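Local coordinates for protein, related to general stress protein 26(GS26) of B.subtilis (Clostridium acetobutylicum, PDB 2HQ7) that is of uncharacterised function but belongs to the pyridoxine-phosphate oxidase family and probably binds a flavin as an oxidoreductase, at residues L81-T86 with F138-I143; V21-N26 with F48-N53. One frame throughout, in Å; residues are numbered along the deposited sequence.

In the fold
Both contacts belong to one curled antiparallel sheet, whose strands 20-26, 32-43, 47-53, 117-131, 79-90 and 67-74 pair in a closed cycle, consistent with the split barrel of FMN-binding proteins. Contact 2 comes first along the chain and is complete before contact 1 opens. It lies near the middle of the chain, about 5 Å from its centre, whereas contact 1 ties the C-terminal segment to strand 79-90. Their centres are about 16 Å apart, yet they touch, Leu-83 CD1 of contact 1 lying 3.4 Å from Phe-48 CE1 of contact 2. Residues of both also reach the second subunit, so the packing inside the barrel and the dimer interface involve the same strands.

Contact 1 (L81-T86 with F138-I143); sequences LMLVGT and FKIDEI
Leu-81 and Phe-138 cross at about a right angle, the leucine directing CD1 at the outer edge of the ring, 4.1 Å from CZ and near the ring plane. Their first torsions help to bring them together: CG of Leu-81 is anti to the backbone N (chi1 163°), while CG of Phe-138 lies between its own backbone N and carbonyl carbon (chi1 52°), extending the ring toward strand 79-90. Leu-83 reaches the same ring corner obliquely, CD2 to CZ at 4.4 Å, and with that one methyl also meets CD1 of Ile-140 at 4.5 Å. The contact is purely apolar and buried, with Leu-45 touching Leu-81, Phe-138 and Ile-140. In the split-barrel sheet, 79-90 and 134-139 both pair with strand 117-131, so these side chains meet across an intervening strand rather than between hydrogen-bonded neighbours; Ile-140 also rests on Ala-124 of that strand. Beyond Lys-139 the chain turns back, and Lys-139 O accepts from two backbone donors, Glu-142 N at 3.0 Å and Ile-143 N at 3.3 Å. The turn brings CD1 of the poorly ordered Ile-143 3.7 Å above the plane of the Phe-138 ring, toward its rim. Met-82 and Val-84 instead pack on Ile-34 and Tyr-31 of the second subunit.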
ATOM      1  N   LEU B  81      -9.453   3.192   1.717  1.00 32.34           N
ATOM      2  CA  LEU B  81      -9.321   4.533   2.194  1.00 26.47           C
ATOM      3  C   LEU B  81      -7.849   4.869   2.206  1.00 29.16           C
ATOM      4  O   LEU B  81      -7.071   4.113   2.765  1.00 28.26           O
ATOM      5  CB  LEU B  81      -9.882   4.588   3.608  1.00 25.57           C
ATOM      6  CG  LEU B  81      -9.464   5.827   4.418  1.00 23.93           C
ATOM      7  CD1 LEU B  81     -10.113   7.040   3.826  1.00 22.54           C
ATOM      8  CD2 LEU B  81      -9.906   5.663   5.871  1.00 18.35           C
HETATM    9  N   MSE B  82      -7.455   6.004   1.628  1.00 30.24           N
HETATM   10  CA  MSE B  82      -6.074   6.445   1.710  1.00 30.34           C
HETATM   11  C   MSE B  82      -6.005   7.771   2.418  1.00 27.74           C
HETATM   12  O   MSE B  82      -6.755   8.688   2.090  1.00 26.05           O
HETATM   13  CB  MSE B  82      -5.459   6.628   0.326  1.00 29.55           C
HETATM   14  CG  MSE B  82      -4.129   7.368   0.374  1.00 38.84           C
HETATM   15 SE   MSE B  82      -3.401   7.880  -1.309  0.75 50.68          SE
HETATM   16  CE  MSE B  82      -4.456   9.442  -1.874  1.00 33.05           C
ATOM     17  N   LEU B  83      -5.048   7.894   3.339  1.00 25.33           N
ATOM     18  CA  LEU B  83      -4.812   9.146   4.035  1.00 25.95           C
ATOM     19  C   LEU B  83      -3.399   9.548   3.766  1.00 25.36           C
ATOM     20  O   LEU B  83      -2.498   8.694   3.807  1.00 24.30           O
ATOM     21  CB  LEU B  83      -5.002   8.999   5.539  1.00 26.39           C
ATOM     22  CG  LEU B  83      -6.384   8.506   5.982  1.00 19.24           C
ATOM     23  CD1 LEU B  83      -6.334   8.127   7.485  1.00 28.98           C
ATOM     24  CD2 LEU B  83      -7.519   9.523   5.717  1.00 19.84           C
ATOM     25  N   VAL B  84      -3.204  10.848   3.546  1.00 24.86           N
ATOM     26  CA  VAL B  84      -1.920  11.432   3.200  1.00 25.05           C
ATOM     27  C   VAL B  84      -1.506  12.455   4.265  1.00 25.13           C
ATOM     28  O   VAL B  84      -2.328  13.234   4.762  1.00 25.95           O
ATOM     29  CB  VAL B  84      -1.985  12.101   1.813  1.00 24.13           C
ATOM     30  CG1 VAL B  84      -0.657  12.917   1.534  1.00 28.22           C
ATOM     31  CG2 VAL B  84      -2.237  11.084   0.776  1.00 29.78           C
ATOM     32  N   GLY B  85      -0.230  12.451   4.614  1.00 25.39           N
ATOM     33  CA  GLY B  85       0.244  13.189   5.780  1.00 24.81           C
ATOM     34  C   GLY B  85       1.694  12.937   6.077  1.00 27.82           C
ATOM     35  O   GLY B  85       2.417  12.501   5.213  1.00 27.89           O
ATOM     36  N   THR B  86       2.110  13.273   7.301  1.00 29.96           N
ATOM     37  CA  THR B  86       3.483  13.147   7.745  1.00 28.77           C
ATOM     38  C   THR B  86       3.551  12.403   9.064  1.00 28.03           C
ATOM     39  O   THR B  86       2.620  12.425   9.869  1.00 25.36           O
ATOM     40  CB  THR B  86       4.118  14.523   8.021  1.00 28.80           C
ATOM     41  OG1 THR B  86       3.302  15.191   8.969  1.00 26.98           O
ATOM     42  CG2 THR B  86       4.205  15.347   6.781  1.00 32.07           C
ATOM     43  N   PHE B 138     -11.092  14.391   0.110  1.00 36.16           N
ATOM     44  CA  PHE B 138     -11.477  15.394   1.114  1.00 36.10           C
ATOM     45  C   PHE B 138     -10.284  15.839   1.903  1.00 34.24           C
ATOM     46  O   PHE B 138      -9.349  15.064   2.079  1.00 34.55           O
ATOM     47  CB  PHE B 138     -12.491  14.776   2.070  1.00 34.54           C
ATOM     48  CG  PHE B 138     -12.041  13.464   2.658  1.00 33.04           C
ATOM     49  CD1 PHE B 138     -12.269  12.262   1.984  1.00 33.73           C
ATOM     50  CD2 PHE B 138     -11.411  13.427   3.890  1.00 33.69           C
ATOM     51  CE1 PHE B 138     -11.849  11.055   2.530  1.00 36.46           C
ATOM     52  CE2 PHE B 138     -10.991  12.233   4.441  1.00 40.48           C
ATOM     53  CZ  PHE B 138     -11.212  11.035   3.768  1.00 33.64           C
ATOM     54  N   LYS B 139     -10.315  17.074   2.402  1.00 35.68           N
ATOM     55  CA  LYS B 139      -9.350  17.535   3.396  1.00 38.67           C
ATOM     56  C   LYS B 139      -9.861  17.176   4.778  1.00 38.04           C
ATOM     57  O   LYS B 139     -11.066  17.232   5.035  1.00 39.20           O
ATOM     58  CB  LYS B 139      -9.132  19.046   3.325  1.00 38.65           C
ATOM     59  CG  LYS B 139      -8.574  19.574   2.019  1.00 41.17           C
ATOM     60  CD  LYS B 139      -8.244  21.077   2.180  1.00 47.33           C
ATOM     61  CE  LYS B 139      -7.986  21.769   0.820  1.00 58.70           C
ATOM     62  NZ  LYS B 139      -7.539  23.201   0.950  1.00 54.43           N
ATOM     63  N   ILE B 140      -8.954  16.805   5.677  1.00 39.77           N
ATOM     64  CA  ILE B 140      -9.347  16.358   7.010  1.00 42.42           C
ATOM     65  C   ILE B 140     -10.137  17.445   7.715  1.00 44.91           C
ATOM     66  O   ILE B 140     -11.189  17.174   8.277  1.00 44.18           O
ATOM     67  CB  ILE B 140      -8.121  15.950   7.874  1.00 43.41           C
ATOM     68  CG1 ILE B 140      -7.564  14.640   7.375  1.00 44.63           C
ATOM     69  CG2 ILE B 140      -8.507  15.714   9.333  1.00 45.76           C
ATOM     70  CD1 ILE B 140      -8.555  13.545   7.443  1.00 36.54           C
ATOM     71  N   ASP B 141      -9.641  18.674   7.646  1.00 48.69           N
ATOM     72  CA  ASP B 141     -10.299  19.815   8.282  1.00 54.88           C
ATOM     73  C   ASP B 141     -11.735  20.077   7.779  1.00 56.21           C
ATOM     74  O   ASP B 141     -12.503  20.741   8.483  1.00 58.75           O
ATOM     75  CB  ASP B 141      -9.424  21.084   8.167  1.00 56.20           C
ATOM     76  CG  ASP B 141      -9.634  21.844   6.867  1.00 63.06           C
ATOM     77  OD1 ASP B 141     -10.584  22.655   6.798  1.00 77.69           O
ATOM     78  OD2 ASP B 141      -8.824  21.673   5.930  1.00 72.41           O
ATOM     79  N   GLU B 142     -12.088  19.563   6.597  1.00 55.62           N
ATOM     80  CA  GLU B 142     -13.446  19.673   6.062  1.00 58.27           C
ATOM     81  C   GLU B 142     -14.363  18.597   6.648  1.00 59.84           C
ATOM     82  O   GLU B 142     -15.478  18.881   7.079  1.00 60.29           O
ATOM     83  CB  GLU B 142     -13.450  19.559   4.527  1.00 58.82           C
ATOM     84  CG  GLU B 142     -12.727  20.687   3.764  1.00 60.52           C
ATOM     85  CD  GLU B 142     -12.544  20.410   2.241  1.00 61.55           C
ATOM     86  OE1 GLU B 142     -12.739  19.257   1.745  1.00 59.39           O
ATOM     87  OE2 GLU B 142     -12.176  21.381   1.538  1.00 70.76           O
ATOM     88  N   ILE B 143     -13.887  17.355   6.665  1.00 63.16           N
ATOM     89  CA  ILE B 143     -14.698  16.203   7.089  1.00 65.03           C
ATOM     90  C   ILE B 143     -15.056  16.245   8.590  1.00 66.84           C
ATOM     91  O   ILE B 143     -15.684  15.327   9.104  1.00 66.68           O
ATOM     92  CB  ILE B 143     -13.993  14.844   6.708  1.00 64.53           C
ATOM     93  CG1 ILE B 143     -15.026  13.710   6.543  1.00 69.55           C
ATOM     94  CG2 ILE B 143     -12.908  14.490   7.726  1.00 62.78           C
ATOM     95  CD1 ILE B 143     -14.547  12.464   5.731  1.00 64.73           C
TER

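Contact 2 (V21-N26 with F48-N53); sequences VMVGTN and FWLSTN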
ATOM      1  N   VAL B  21      -2.173  -1.668   9.032  1.00 35.12           N
ATOM      2  CA  VAL B  21      -2.306  -0.591   8.082  1.00 34.81           C
ATOM      3  C   VAL B  21      -1.127  -0.652   7.140  1.00 30.58           C
ATOM      4  O   VAL B  21       0.008  -0.921   7.557  1.00 34.66           O
ATOM      5  CB  VAL B  21      -2.376   0.813   8.770  1.00 36.80           C
ATOM      6  CG1 VAL B  21      -1.142   1.122   9.445  1.00 38.30           C
ATOM      7  CG2 VAL B  21      -2.633   1.883   7.756  1.00 35.18           C
HETATM    8  N   MSE B  22      -1.395  -0.343   5.880  1.00 29.18           N
HETATM    9  CA  MSE B  22      -0.367  -0.329   4.848  1.00 28.34           C
HETATM   10  C   MSE B  22       0.220   1.061   4.834  1.00 22.81           C
HETATM   11  O   MSE B  22      -0.528   2.047   4.727  1.00 25.85           O
HETATM   12  CB  MSE B  22      -0.974  -0.530   3.497  1.00 24.85           C
HETATM   13  CG  MSE B  22      -2.021  -1.578   3.344  1.00 47.97           C
HETATM   14 SE   MSE B  22      -1.075  -3.024   2.681  0.75 78.43          SE
HETATM   15  CE  MSE B  22      -0.678  -3.737   4.456  1.00 25.70           C
ATOM     16  N   VAL B  23       1.529   1.177   4.900  1.00 27.41           N
ATOM     17  CA  VAL B  23       2.143   2.490   5.026  1.00 24.01           C
ATOM     18  C   VAL B  23       3.057   2.721   3.839  1.00 26.94           C
ATOM     19  O   VAL B  23       4.045   1.986   3.654  1.00 27.34           O
ATOM     20  CB  VAL B  23       2.985   2.591   6.281  1.00 26.22           C
ATOM     21  CG1 VAL B  23       3.666   3.943   6.327  1.00 18.52           C
ATOM     22  CG2 VAL B  23       2.159   2.327   7.495  1.00 28.78           C
ATOM     23  N   GLY B  24       2.756   3.755   3.060  1.00 25.74           N
ATOM     24  CA  GLY B  24       3.586   4.131   1.944  1.00 23.75           C
ATOM     25  C   GLY B  24       4.618   5.190   2.319  1.00 24.92           C
ATOM     26  O   GLY B  24       4.288   6.168   2.942  1.00 26.83           O
ATOM     27  N   THR B  25       5.864   4.965   1.929  1.00 23.54           N
ATOM     28  CA  THR B  25       6.948   5.864   2.205  1.00 26.42           C
ATOM     29  C   THR B  25       7.766   6.089   0.933  1.00 26.55           C
ATOM     30  O   THR B  25       7.637   5.364  -0.037  1.00 29.15           O
ATOM     31  CB  THR B  25       7.901   5.305   3.292  1.00 26.73           C
ATOM     32  OG1 THR B  25       8.332   3.990   2.923  1.00 26.85           O
ATOM     33  CG2 THR B  25       7.264   5.272   4.631  1.00 28.59           C
ATOM     34  N   ASN B  26       8.608   7.104   0.977  1.00 28.87           N
ATOM     35  CA  ASN B  26       9.516   7.417  -0.117  1.00 30.75           C
ATOM     36  C   ASN B  26      10.803   6.646   0.065  1.00 28.53           C
ATOM     37  O   ASN B  26      11.576   6.971   0.943  1.00 27.11           O
ATOM     38  CB  ASN B  26       9.804   8.890  -0.151  1.00 29.64           C
ATOM     39  CG  ASN B  26       8.596   9.705  -0.546  1.00 32.84           C
ATOM     40  OD1 ASN B  26       8.233  10.658   0.127  1.00 34.07           O
ATOM     41  ND2 ASN B  26       7.970   9.329  -1.626  1.00 25.42           N
ATOM     42  N   PHE B  48      -3.026   8.823  13.762  1.00 29.07           N
ATOM     43  CA  PHE B  48      -2.782   7.397  13.947  1.00 28.41           C
ATOM     44  C   PHE B  48      -1.466   7.197  14.672  1.00 27.87           C
ATOM     45  O   PHE B  48      -0.460   7.818  14.349  1.00 26.75           O
ATOM     46  CB  PHE B  48      -2.730   6.709  12.603  1.00 29.65           C
ATOM     47  CG  PHE B  48      -4.053   6.620  11.948  1.00 26.11           C
ATOM     48  CD1 PHE B  48      -4.632   7.758  11.384  1.00 30.63           C
ATOM     49  CD2 PHE B  48      -4.757   5.446  11.954  1.00 30.58           C
ATOM     50  CE1 PHE B  48      -5.860   7.713  10.806  1.00 33.34           C
ATOM     51  CE2 PHE B  48      -6.002   5.392  11.352  1.00 32.26           C
ATOM     52  CZ  PHE B  48      -6.551   6.532  10.796  1.00 30.00           C
ATOM     53  N   TRP B  49      -1.447   6.275  15.602  1.00 23.87           N
ATOM     54  CA  TRP B  49      -0.208   5.904  16.275  1.00 27.69           C
ATOM     55  C   TRP B  49       0.045   4.476  15.856  1.00 28.42           C
ATOM     56  O   TRP B  49      -0.842   3.627  15.965  1.00 25.95           O
ATOM     57  CB  TRP B  49      -0.383   6.002  17.796  1.00 29.16           C
ATOM     58  CG  TRP B  49      -0.442   7.405  18.299  1.00 24.13           C
ATOM     59  CD1 TRP B  49       0.595   8.146  18.747  1.00 26.69           C
ATOM     60  CD2 TRP B  49      -1.604   8.236  18.402  1.00 23.98           C
ATOM     61  NE1 TRP B  49       0.163   9.394  19.097  1.00 28.39           N
ATOM     62  CE2 TRP B  49      -1.197   9.446  18.951  1.00 23.77           C
ATOM     63  CE3 TRP B  49      -2.957   8.040  18.148  1.00 23.65           C
ATOM     64  CZ2 TRP B  49      -2.083  10.499  19.169  1.00 27.10           C
ATOM     65  CZ3 TRP B  49      -3.833   9.060  18.369  1.00 29.81           C
ATOM     66  CH2 TRP B  49      -3.396  10.285  18.897  1.00 26.46           C
ATOM     67  N   LEU B  50       1.236   4.228  15.336  1.00 29.23           N
ATOM     68  CA  LEU B  50       1.516   2.948  14.710  1.00 28.44           C
ATOM     69  C   LEU B  50       2.757   2.346  15.285  1.00 30.14           C
ATOM     70  O   LEU B  50       3.639   3.065  15.785  1.00 28.62           O
ATOM     71  CB  LEU B  50       1.719   3.135  13.209  1.00 27.68           C
ATOM     72  CG  LEU B  50       0.652   3.836  12.386  1.00 23.27           C
ATOM     73  CD1 LEU B  50       1.225   4.182  11.045  1.00 29.56           C
ATOM     74  CD2 LEU B  50      -0.639   2.932  12.251  1.00 26.75           C
ATOM     75  N   SER B  51       2.829   1.030  15.198  1.00 27.65           N
ATOM     76  CA  SER B  51       4.012   0.277  15.587  1.00 34.33           C
ATOM     77  C   SER B  51       4.675  -0.440  14.423  1.00 31.55           C
ATOM     78  O   SER B  51       4.009  -0.980  13.574  1.00 32.14           O
ATOM     79  CB  SER B  51       3.653  -0.799  16.600  1.00 31.80           C
ATOM     80  OG  SER B  51       4.829  -1.289  17.185  1.00 49.36           O
ATOM     81  N   THR B  52       6.000  -0.452  14.437  1.00 34.37           N
ATOM     82  CA  THR B  52       6.776  -1.254  13.516  1.00 34.68           C
ATOM     83  C   THR B  52       8.106  -1.619  14.159  1.00 37.05           C
ATOM     84  O   THR B  52       8.491  -1.073  15.215  1.00 32.28           O
ATOM     85  CB  THR B  52       6.974  -0.524  12.169  1.00 37.95           C
ATOM     86  OG1 THR B  52       7.347  -1.466  11.151  1.00 36.77           O
ATOM     87  CG2 THR B  52       8.015   0.617  12.288  1.00 35.21           C
ATOM     88  N   ASN B  53       8.798  -2.560  13.530  1.00 38.01           N
ATOM     89  CA  ASN B  53      10.116  -2.969  13.997  1.00 40.12           C
ATOM     90  C   ASN B  53      11.179  -1.908  13.701  1.00 41.24           C
ATOM     91  O   ASN B  53      11.229  -1.349  12.606  1.00 42.12           O
ATOM     92  CB  ASN B  53      10.505  -4.314  13.393  1.00 42.13           C
ATOM     93  CG  ASN B  53      10.475  -4.296  11.864  1.00 50.19           C
ATOM     94  OD1 ASN B  53       9.448  -4.624  11.232  1.00 53.89           O
ATOM     95  ND2 ASN B  53      11.585  -3.871  11.264  1.00 55.29           N
TER
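Ser-51 OG is hydrogen-bonded to Tyr-108 OH beside the Val-21 and Leu-50 contact, and Thr-25 OG1 to Arg-61 NH1, so both buried hydroxyls are satisfied away from the apolar centre. Across the two segments themselves only carbon meets carbon. Leu-50 is the hub, splitting its two methyls between two valines. Its CD2 presses on Val-21 CG1 at 3.4 Å, tighter than ordinary van der Waals contact, and CD1 reaches the same CG1 at 4.2 Å, so that this valine methyl faces the fork of the leucine. The valine stands roughly perpendicular to the leucine. Val-21 offers this methyl because CG1 sits between its backbone N and carbonyl carbon (chi1 65°), with CG2 placed beside the carbonyl carbon. Val-23 meets Leu-50 differently: the two side chains lie alongside, running antiparallel to one another, and CG2, the branch anti to the carbonyl carbon, comes to 4.1 Å from Leu-50 CD1. All three residues point their CB atoms toward the opposite segment, as expected of the inward face of a strongly curled sheet. Strand 32-43 runs between the two segments and pairs antiparallel with both; Met-37, which bonds through its backbone to Val-21, also touches Leu-50. On the other side of strand 20-26, Leu-70 and Phe-72 of strand 67-74 cover Val-21, while strand 117-131 adjoins 47-53 and packs Leu-120 on Thr-52 and Phe-122 on Phe-48.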